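Local structure of insecticidal crystal protein Cry7Cal (Bacillus thuringiensis, 5ZI1) at residues D173-T187 and L229-Y241. The protein is an insecticidal delta-endotoxin, active against a locust, that probably binds receptors in the target insect, this chain being its three-domain toxin part. Residues are numbered along the deposited sequence; the frame is centred on the assembly and turned at random.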
loop_
_atom_site.group_PDB
_atom_site.type_symbol
_atom_site.label_atom_id
_atom_site.label_comp_id
_atom_site.label_asym_id
_atom_site.label_seq_id
_atom_site.Cartn_x
_atom_site.Cartn_y
_atom_site.Cartn_z
ATOM N N ASP A 173 1.112 19.485 -25.218
ATOM C CA ASP A 173 0.931 18.095 -25.637
ATOM C C ASP A 173 2.221 17.299 -25.530
ATOM O O ASP A 173 2.177 16.088 -25.280
ATOM C CB ASP A 173 0.410 18.022 -27.072
ATOM C CG ASP A 173 -1.060 18.417 -27.194
ATOM O OD1 ASP A 173 -1.735 18.640 -26.163
ATOM O OD2 ASP A 173 -1.554 18.469 -28.339
ATOM N N LEU A 174 3.369 17.941 -25.750
ATOM C CA LEU A 174 4.639 17.238 -25.606
ATOM C C LEU A 174 4.857 16.815 -24.159
ATOM O O LEU A 174 5.178 15.653 -23.876
ATOM C CB LEU A 174 5.781 18.127 -26.080
ATOM C CG LEU A 174 7.176 17.484 -26.047
ATOM C CD1 LEU A 174 7.317 16.418 -27.134
ATOM C CD2 LEU A 174 8.261 18.549 -26.185
ATOM N N PHE A 175 4.659 17.748 -23.224
ATOM C CA PHE A 175 4.843 17.449 -21.802
ATOM C C PHE A 175 3.895 16.351 -21.334
ATOM O O PHE A 175 4.304 15.436 -20.607
ATOM C CB PHE A 175 4.655 18.723 -20.991
ATOM C CG PHE A 175 5.834 19.654 -21.066
ATOM C CD1 PHE A 175 7.106 19.208 -20.750
ATOM C CD2 PHE A 175 5.672 20.963 -21.461
ATOM C CE1 PHE A 175 8.190 20.058 -20.813
ATOM C CE2 PHE A 175 6.755 21.824 -21.534
ATOM C CZ PHE A 175 8.016 21.370 -21.211
ATOM N N TYR A 176 2.636 16.407 -21.776
ATOM C CA TYR A 176 1.690 15.329 -21.515
ATOM C C TYR A 176 2.248 13.986 -21.959
ATOM O O TYR A 176 2.282 13.028 -21.176
ATOM C CB TYR A 176 0.352 15.614 -22.215
ATOM C CG TYR A 176 -0.691 14.566 -21.911
ATOM C CD1 TYR A 176 -1.331 14.545 -20.672
ATOM C CD2 TYR A 176 -1.013 13.574 -22.835
ATOM C CE1 TYR A 176 -2.273 13.574 -20.361
ATOM C CE2 TYR A 176 -1.962 12.597 -22.544
ATOM C CZ TYR A 176 -2.596 12.606 -21.297
ATOM O OH TYR A 176 -3.549 11.652 -20.971
ATOM N N ASN A 177 2.720 13.900 -23.208
ATOM C CA ASN A 177 3.208 12.619 -23.717
ATOM C C ASN A 177 4.495 12.195 -23.029
ATOM O O ASN A 177 4.711 11.004 -22.799
ATOM C CB ASN A 177 3.419 12.683 -25.229
ATOM C CG ASN A 177 2.119 12.882 -25.985
ATOM O OD1 ASN A 177 1.063 12.403 -25.569
ATOM N ND2 ASN A 177 2.194 13.577 -27.107
ATOM N N GLU A 178 5.384 13.141 -22.736
ATOM C CA GLU A 178 6.549 12.801 -21.934
ATOM C C GLU A 178 6.124 12.216 -20.588
ATOM O O GLU A 178 6.651 11.184 -20.160
ATOM C CB GLU A 178 7.426 14.029 -21.734
ATOM C CG GLU A 178 8.143 14.466 -22.984
ATOM C CD GLU A 178 8.987 15.691 -22.733
ATOM O OE1 GLU A 178 9.580 16.215 -23.713
ATOM O OE2 GLU A 178 9.050 16.116 -21.544
ATOM N N GLN A 179 5.140 12.842 -19.930
ATOM C CA GLN A 179 4.684 12.350 -18.626
ATOM C C GLN A 179 4.173 10.922 -18.732
ATOM O O GLN A 179 4.522 10.057 -17.920
ATOM C CB GLN A 179 3.591 13.266 -18.060
ATOM C CG GLN A 179 3.213 12.934 -16.601
ATOM C CD GLN A 179 1.916 13.589 -16.138
ATOM O OE1 GLN A 179 0.909 13.589 -16.854
ATOM N NE2 GLN A 179 1.934 14.144 -14.917
ATOM N N LYS A 180 3.357 10.658 -19.749
ATOM C CA LYS A 180 2.833 9.316 -19.981
ATOM C C LYS A 180 3.951 8.295 -20.105
ATOM O O LYS A 180 3.876 7.214 -19.513
ATOM C CB LYS A 180 1.960 9.309 -21.235
ATOM C CG LYS A 180 1.297 7.977 -21.491
ATOM C CD LYS A 180 0.317 8.039 -22.677
ATOM C CE LYS A 180 -0.946 8.837 -22.335
ATOM N NZ LYS A 180 -2.022 8.004 -21.683
ATOM N N GLY A 181 4.995 8.610 -20.884
ATOM C CA GLY A 181 6.136 7.710 -20.960
ATOM C C GLY A 181 6.852 7.538 -19.626
ATOM O O GLY A 181 7.264 6.431 -19.266
ATOM N N TYR A 182 7.056 8.638 -18.895
ATOM C CA TYR A 182 7.748 8.540 -17.609
ATOM C C TYR A 182 6.946 7.737 -16.589
ATOM O O TYR A 182 7.532 7.041 -15.749
ATOM C CB TYR A 182 8.044 9.921 -17.038
ATOM C CG TYR A 182 9.168 10.658 -17.714
ATOM C CD1 TYR A 182 10.444 10.110 -17.792
ATOM C CD2 TYR A 182 8.962 11.925 -18.243
ATOM C CE1 TYR A 182 11.478 10.799 -18.405
ATOM C CE2 TYR A 182 9.986 12.619 -18.849
ATOM C CZ TYR A 182 11.235 12.047 -18.935
ATOM O OH TYR A 182 12.239 12.758 -19.540
ATOM N N VAL A 183 5.615 7.809 -16.643
ATOM C CA VAL A 183 4.819 6.970 -15.753
ATOM C C VAL A 183 5.200 5.505 -15.948
ATOM O O VAL A 183 5.476 4.776 -14.983
ATOM C CB VAL A 183 3.317 7.217 -15.979
ATOM C CG1 VAL A 183 2.492 6.175 -15.262
ATOM C CG2 VAL A 183 2.944 8.603 -15.490
ATOM N N GLU A 184 5.279 5.073 -17.206
ATOM C CA GLU A 184 5.583 3.674 -17.483
ATOM C C GLU A 184 7.043 3.351 -17.171
ATOM O O GLU A 184 7.358 2.252 -16.701
ATOM C CB GLU A 184 5.256 3.357 -18.945
ATOM C CG GLU A 184 5.365 1.883 -19.315
ATOM C CD GLU A 184 5.309 1.645 -20.825
ATOM O OE1 GLU A 184 4.473 2.279 -21.517
ATOM O OE2 GLU A 184 6.114 0.829 -21.325
ATOM N N GLU A 185 7.955 4.282 -17.453
ATOM C CA GLU A 185 9.356 4.036 -17.161
ATOM C C GLU A 185 9.586 3.909 -15.660
ATOM O O GLU A 185 10.203 2.943 -15.190
ATOM C CB GLU A 185 10.209 5.160 -17.734
ATOM C CG GLU A 185 11.718 4.930 -17.583
ATOM C CD GLU A 185 12.523 6.089 -18.159
ATOM O OE1 GLU A 185 13.472 6.550 -17.482
ATOM O OE2 GLU A 185 12.182 6.549 -19.287
ATOM N N TYR A 186 9.099 4.889 -14.894
ATOM C CA TYR A 186 9.367 4.929 -13.459
ATOM C C TYR A 186 8.694 3.766 -12.744
ATOM O O TYR A 186 9.295 3.142 -11.864
ATOM C CB TYR A 186 8.906 6.265 -12.883
ATOM C CG TYR A 186 9.645 7.478 -13.425
ATOM C CD1 TYR A 186 10.872 7.355 -14.079
ATOM C CD2 TYR A 186 9.125 8.750 -13.254
ATOM C CE1 TYR A 186 11.551 8.478 -14.563
ATOM C CE2 TYR A 186 9.781 9.867 -13.726
ATOM C CZ TYR A 186 10.996 9.729 -14.382
ATOM O OH TYR A 186 11.636 10.862 -14.833
ATOM N N THR A 187 7.461 3.441 -13.142
ATOM C CA THR A 187 6.762 2.284 -12.588
ATOM C C THR A 187 7.514 0.995 -12.885
ATOM O O THR A 187 7.701 0.162 -11.997
ATOM C CB THR A 187 5.343 2.219 -13.160
ATOM O OG1 THR A 187 4.648 3.439 -12.869
ATOM C CG2 THR A 187 4.573 1.038 -12.595
ATOM N N LEU A 229 3.750 4.659 -3.666
ATOM C CA LEU A 229 3.811 5.784 -4.596
ATOM C C LEU A 229 3.190 5.450 -5.947
ATOM O O LEU A 229 2.626 6.336 -6.589
ATOM C CB LEU A 229 5.258 6.212 -4.827
ATOM C CG LEU A 229 6.017 6.987 -3.755
ATOM C CD1 LEU A 229 7.438 7.237 -4.286
ATOM C CD2 LEU A 229 5.317 8.296 -3.397
ATOM N N LEU A 230 3.291 4.191 -6.399
ATOM C CA LEU A 230 3.026 3.839 -7.798
ATOM C C LEU A 230 1.564 3.985 -8.218
ATOM O O LEU A 230 1.308 4.335 -9.376
ATOM C CB LEU A 230 3.506 2.414 -8.098
ATOM C CG LEU A 230 5.000 2.187 -7.837
ATOM C CD1 LEU A 230 5.426 0.771 -8.166
ATOM C CD2 LEU A 230 5.853 3.185 -8.601
ATOM N N PRO A 231 0.575 3.751 -7.347
ATOM C CA PRO A 231 -0.817 4.018 -7.765
ATOM C C PRO A 231 -1.082 5.482 -8.072
ATOM O O PRO A 231 -2.001 5.789 -8.831
ATOM C CB PRO A 231 -1.650 3.537 -6.572
ATOM C CG PRO A 231 -0.756 2.604 -5.824
ATOM C CD PRO A 231 0.632 3.093 -6.026
ATOM N N LEU A 232 -0.311 6.403 -7.503
ATOM C CA LEU A 232 -0.542 7.813 -7.772
ATOM C C LEU A 232 -0.062 8.226 -9.149
ATOM O O LEU A 232 -0.619 9.169 -9.726
ATOM C CB LEU A 232 0.152 8.662 -6.714
ATOM C CG LEU A 232 -0.458 8.474 -5.325
ATOM C CD1 LEU A 232 0.472 8.980 -4.238
ATOM C CD2 LEU A 232 -1.775 9.198 -5.278
ATOM N N PHE A 233 0.968 7.559 -9.677
ATOM C CA PHE A 233 1.588 7.983 -10.931
ATOM C C PHE A 233 0.585 8.220 -12.060
ATOM O O PHE A 233 0.597 9.320 -12.633
ATOM C CB PHE A 233 2.670 6.970 -11.343
ATOM C CG PHE A 233 3.927 7.024 -10.479
ATOM C CD1 PHE A 233 3.990 7.844 -9.366
ATOM C CD2 PHE A 233 5.036 6.260 -10.799
ATOM C CE1 PHE A 233 5.127 7.888 -8.587
ATOM C CE2 PHE A 233 6.179 6.311 -10.043
ATOM C CZ PHE A 233 6.227 7.117 -8.925
ATOM N N PRO A 234 -0.314 7.293 -12.398
ATOM C CA PRO A 234 -1.314 7.611 -13.431
ATOM C C PRO A 234 -2.289 8.713 -13.026
ATOM O O PRO A 234 -2.842 9.373 -13.909
ATOM C CB PRO A 234 -2.051 6.278 -13.640
ATOM C CG PRO A 234 -1.251 5.245 -12.901
ATOM C CD PRO A 234 -0.579 5.975 -11.798
ATOM N N ILE A 235 -2.534 8.936 -11.728
ATOM C CA ILE A 235 -3.452 10.006 -11.348
ATOM C C ILE A 235 -2.862 11.390 -11.627
ATOM O O ILE A 235 -3.611 12.366 -11.748
ATOM C CB ILE A 235 -3.872 9.815 -9.877
ATOM C CG1 ILE A 235 -4.747 8.570 -9.782
ATOM C CG2 ILE A 235 -4.641 11.015 -9.336
ATOM C CD1 ILE A 235 -4.814 8.010 -8.449
ATOM N N TYR A 236 -1.538 11.506 -11.803
ATOM C CA TYR A 236 -1.000 12.807 -12.176
ATOM C C TYR A 236 -1.345 13.176 -13.618
ATOM O O TYR A 236 -0.996 14.280 -14.060
ATOM C CB TYR A 236 0.516 12.845 -11.994
ATOM C CG TYR A 236 1.020 12.680 -10.574
ATOM C CD1 TYR A 236 0.375 13.276 -9.501
ATOM C CD2 TYR A 236 2.150 11.921 -10.314
ATOM C CE1 TYR A 236 0.848 13.120 -8.217
ATOM C CE2 TYR A 236 2.622 11.751 -9.033
ATOM C CZ TYR A 236 1.969 12.351 -7.989
ATOM O OH TYR A 236 2.441 12.185 -6.711
ATOM N N ASP A 237 -1.992 12.263 -14.345
ATOM C CA ASP A 237 -2.529 12.512 -15.683
ATOM C C ASP A 237 -3.749 13.409 -15.539
ATOM O O ASP A 237 -4.853 12.941 -15.250
ATOM C CB ASP A 237 -2.872 11.180 -16.345
ATOM C CG ASP A 237 -3.450 11.327 -17.743
ATOM O OD1 ASP A 237 -3.884 12.439 -18.118
ATOM O OD2 ASP A 237 -3.505 10.297 -18.457
ATOM N N ALA A 238 -3.552 14.714 -15.732
ATOM C CA ALA A 238 -4.617 15.677 -15.472
ATOM C C ALA A 238 -5.741 15.631 -16.500
ATOM O O ALA A 238 -6.792 16.235 -16.260
ATOM C CB ALA A 238 -4.045 17.093 -15.418
ATOM N N ARG A 239 -5.553 14.951 -17.629
ATOM C CA ARG A 239 -6.664 14.772 -18.558
ATOM C C ARG A 239 -7.559 13.618 -18.140
ATOM O O ARG A 239 -8.786 13.712 -18.251
ATOM C CB ARG A 239 -6.146 14.535 -19.972
ATOM C CG ARG A 239 -5.688 15.791 -20.645
ATOM C CD ARG A 239 -5.060 15.513 -21.999
ATOM N NE ARG A 239 -4.193 16.633 -22.314
ATOM C CZ ARG A 239 -3.381 16.704 -23.360
ATOM N NH1 ARG A 239 -3.317 15.708 -24.234
ATOM N NH2 ARG A 239 -2.629 17.786 -23.517
ATOM N N THR A 240 -6.956 12.515 -17.686
ATOM C CA THR A 240 -7.727 11.374 -17.215
ATOM C C THR A 240 -8.322 11.646 -15.841
ATOM O O THR A 240 -9.379 11.099 -15.505
ATOM C CB THR A 240 -6.846 10.126 -17.177
ATOM O OG1 THR A 240 -6.113 10.014 -18.401
ATOM C CG2 THR A 240 -7.668 8.878 -16.989
ATOM N N TYR A 241 -7.689 12.515 -15.060
ATOM C CA TYR A 241 -8.156 12.872 -13.720
ATOM C C TYR A 241 -8.190 14.392 -13.612
ATOM O O TYR A 241 -7.314 15.007 -12.980
ATOM C CB TYR A 241 -7.280 12.228 -12.645
ATOM C CG TYR A 241 -7.288 10.709 -12.717
ATOM C CD1 TYR A 241 -6.318 10.017 -13.446
ATOM C CD2 TYR A 241 -8.273 9.967 -12.075
ATOM C CE1 TYR A 241 -6.334 8.620 -13.522
ATOM C CE2 TYR A 241 -8.295 8.574 -12.146
ATOM C CZ TYR A 241 -7.327 7.906 -12.865
ATOM O OH TYR A 241 -7.363 6.521 -12.937
HETATM O O HOH W 1 -1.100 15.570 -16.759
HETATM O O HOH W 2 -1.327 10.202 -19.582
HETATM O O HOH W 3 2.207 3.404 -11.692
#
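Arg239 lays its guanidinium flat over one face of the Tyr176 ring, CZ 4.0 Å from the ring centroid and the planes 13° apart, a stacked cation-pi pair; its CD adds a CH-pi contact to the same face. The extended Arg239 chain carries NH2 on to Asp173, whose OD1 it meets on the anti side at 2.9 Å in a salt bridge. Glu159 takes Arg239 NE in a second salt bridge, while Gln169 also binds Asp173 OD1. Tyr176, its CG anti to the backbone N (chi1 -177°), points its hydroxyl at the Asp237 carboxylate in a weak hydrogen bond whose single proton may go to OD2 or OD1 (Tyr176 OH to Asp237 OD2 2.9 Å). Asp237 OD1 accepts from Thr240 N in an Asx motif, and OD2 from Thr240 OG1 at 2.6 Å. Gln179 NE2 approaches Tyr236 O from above the carbonyl plane (3.1 Å) and also bonds Leu152 O. Farther along, Val183 CG1 packs on Phe233 CB, 4.0 Å away, and Tyr186 CB lies 3.9 Å from Phe233 CE2. Thr187 OG1, turned back to Val183 O, sits at the Phe233 ring edge; a water links it to Leu230 O. Helix 169-202 of the N-terminal helical domain thus joins segment 229-241 through a mostly apolar patch around Phe233 and a polar cluster, where salt bridges at Arg239 NE and NH2 would fix the guanidinium's rotation and keep it flat on Tyr176.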